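Local coordinates for N-acetylglucosamine 2-epimerase (PDB 3GT5), which probably interconverts sugars as an isomerase of the N-acylglucosamine 2-epimerase family, although its own substrate is not established, at residues K255-L260 with V270-S275. Sequence-based numbering, arbitrary orientation.
Sequences KLLLIL and VPVARS
Val270 meets Leu258 across the hairpin formed by helices 247-263 and 269-284, its CG2 lying 4.1 Å from Leu258 CD1. The two side chains run at about a right angle to each other. A chi1 of 178° sets CG1 of Val270 anti to the backbone N and leaves CG2 beside that N, anti to the carbonyl carbon, and CG2 is the branch turned to Leu258. Two residues on, Val272 offers CG1 to Leu257 CD1 at 3.6 Å, and its side chain also touches Thr206 on helix 192-211, as does that of Leu257.

Ala273 sits at the centre. Its methyl points toward helix 247-263, and its CA comes within 6.1 Å of the CA of Leu257. Leu257 swings CG away from its carbonyl carbon (chi1 -65°) and reaches across, so that CD1 settles 3.5 Å from the backbone N of Ala273 and 4.1 Å from its CB. Leu258 also packs against Leu321 and Arg325 of helix 309-326. Arg274 turns to that same helix, touching Leu322, while its NE hydrogen-bonds Tyr331. At the end, Ser275 OG donates a hydrogen bond to Val272 O at 2.8 Å, keeping its hydroxyl on its own helix.

The axes of 255-260 and 270-275 come within 8.7 Å and run at 163° to each other, a nearly antiparallel pairing of consecutive helices, as expected in the (alpha/alpha)6 barrel of this family. No hydrogen bond or salt bridge joins the segments: leucine methyls of 255-260 meet the valine branches and the Ala273 methyl, so the contact rests on apolar shape matching.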
loop_
_atom_site.group_PDB
_atom_site.type_symbol
_atom_site.label_atom_id
_atom_site.label_comp_id
_atom_site.label_asym_id
_atom_site.label_seq_id
_atom_site.Cartn_x
_atom_site.Cartn_y
_atom_site.Cartn_z
ATOM N N LYS A 255 7.792 5.780 6.377
ATOM C CA LYS A 255 6.816 6.771 5.918
ATOM C C LYS A 255 5.622 6.879 6.875
ATOM O O LYS A 255 5.212 7.987 7.270
ATOM C CB LYS A 255 6.358 6.411 4.512
ATOM C CG LYS A 255 5.395 7.419 3.845
ATOM C CD LYS A 255 4.576 6.818 2.702
ATOM C CE LYS A 255 3.530 5.862 3.191
ATOM N NZ LYS A 255 2.995 5.105 2.097
ATOM N N LEU A 256 5.052 5.739 7.242
ATOM C CA LEU A 256 3.913 5.757 8.160
ATOM C C LEU A 256 4.272 6.361 9.518
ATOM O O LEU A 256 3.461 7.107 10.110
ATOM C CB LEU A 256 3.338 4.353 8.341
ATOM C CG LEU A 256 2.718 3.710 7.115
ATOM C CD1 LEU A 256 2.324 2.282 7.530
ATOM C CD2 LEU A 256 1.484 4.497 6.486
ATOM N N LEU A 257 5.470 6.074 10.035
ATOM C CA LEU A 257 5.921 6.666 11.306
ATOM C C LEU A 257 6.076 8.187 11.179
ATOM O O LEU A 257 5.814 8.936 12.150
ATOM C CB LEU A 257 7.266 6.071 11.733
ATOM C CG LEU A 257 7.260 4.596 12.061
ATOM C CD1 LEU A 257 8.695 4.092 12.402
ATOM C CD2 LEU A 257 6.312 4.277 13.229
ATOM N N LEU A 258 6.521 8.663 10.016
ATOM C CA LEU A 258 6.657 10.111 9.798
ATOM C C LEU A 258 5.281 10.802 9.585
ATOM O O LEU A 258 5.125 11.977 9.918
ATOM C CB LEU A 258 7.607 10.438 8.635
ATOM C CG LEU A 258 9.086 10.572 9.023
ATOM C CD1 LEU A 258 9.435 11.910 9.758
ATOM C CD2 LEU A 258 9.548 9.423 9.841
ATOM N N ILE A 259 4.310 10.082 9.087
ATOM C CA ILE A 259 2.928 10.610 9.024
ATOM C C ILE A 259 2.373 10.652 10.464
ATOM O O ILE A 259 1.769 11.637 10.859
ATOM C CB ILE A 259 2.036 9.782 8.114
ATOM C CG1 ILE A 259 2.536 9.875 6.659
ATOM C CG2 ILE A 259 0.560 10.287 8.204
ATOM C CD1 ILE A 259 1.867 8.927 5.694
ATOM N N LEU A 260 2.641 9.624 11.260
ATOM C CA LEU A 260 2.215 9.657 12.662
ATOM C C LEU A 260 2.826 10.835 13.403
ATOM O O LEU A 260 2.155 11.472 14.224
ATOM C CB LEU A 260 2.558 8.366 13.373
ATOM C CG LEU A 260 1.593 7.221 13.089
ATOM C CD1 LEU A 260 2.288 5.874 13.335
ATOM C CD2 LEU A 260 0.312 7.333 13.958
ATOM N N VAL A 270 10.581 9.161 14.926
ATOM C CA VAL A 270 11.598 9.529 13.934
ATOM C C VAL A 270 12.834 8.636 14.047
ATOM O O VAL A 270 13.264 8.131 13.033
ATOM C CB VAL A 270 11.915 11.042 13.918
ATOM C CG1 VAL A 270 13.036 11.349 12.875
ATOM C CG2 VAL A 270 10.685 11.836 13.623
ATOM N N PRO A 271 13.411 8.427 15.253
ATOM C CA PRO A 271 14.591 7.571 15.324
ATOM C C PRO A 271 14.311 6.139 14.818
ATOM O O PRO A 271 15.180 5.496 14.173
ATOM C CB PRO A 271 14.948 7.547 16.822
ATOM C CG PRO A 271 14.284 8.699 17.406
ATOM C CD PRO A 271 13.154 9.128 16.536
ATOM N N VAL A 272 13.124 5.621 15.118
ATOM C CA VAL A 272 12.764 4.284 14.603
ATOM C C VAL A 272 12.661 4.298 13.072
ATOM O O VAL A 272 13.209 3.412 12.399
ATOM C CB VAL A 272 11.503 3.721 15.269
ATOM C CG1 VAL A 272 11.000 2.459 14.557
ATOM C CG2 VAL A 272 11.739 3.417 16.740
ATOM N N ALA A 273 11.991 5.324 12.527
ATOM C CA ALA A 273 11.897 5.531 11.063
ATOM C C ALA A 273 13.282 5.554 10.403
ATOM O O ALA A 273 13.488 4.892 9.389
ATOM C CB ALA A 273 11.153 6.857 10.744
ATOM N N ARG A 274 14.202 6.327 10.984
ATOM C CA ARG A 274 15.582 6.440 10.428
ATOM C C ARG A 274 16.297 5.081 10.467
ATOM O O ARG A 274 16.960 4.692 9.502
ATOM C CB ARG A 274 16.392 7.511 11.183
ATOM C CG ARG A 274 15.830 8.913 11.019
ATOM C CD ARG A 274 16.767 9.972 11.570
ATOM N NE ARG A 274 18.006 9.981 10.791
ATOM C CZ ARG A 274 18.876 10.994 10.741
ATOM N NH1 ARG A 274 18.655 12.101 11.436
ATOM N NH2 ARG A 274 19.976 10.872 9.996
ATOM N N SER A 275 16.132 4.333 11.554
ATOM C CA SER A 275 16.780 3.008 11.687
ATOM C C SER A 275 16.263 2.041 10.611
ATOM O O SER A 275 17.040 1.275 10.012
ATOM C CB SER A 275 16.613 2.412 13.107
ATOM O OG SER A 275 15.290 1.868 13.345
#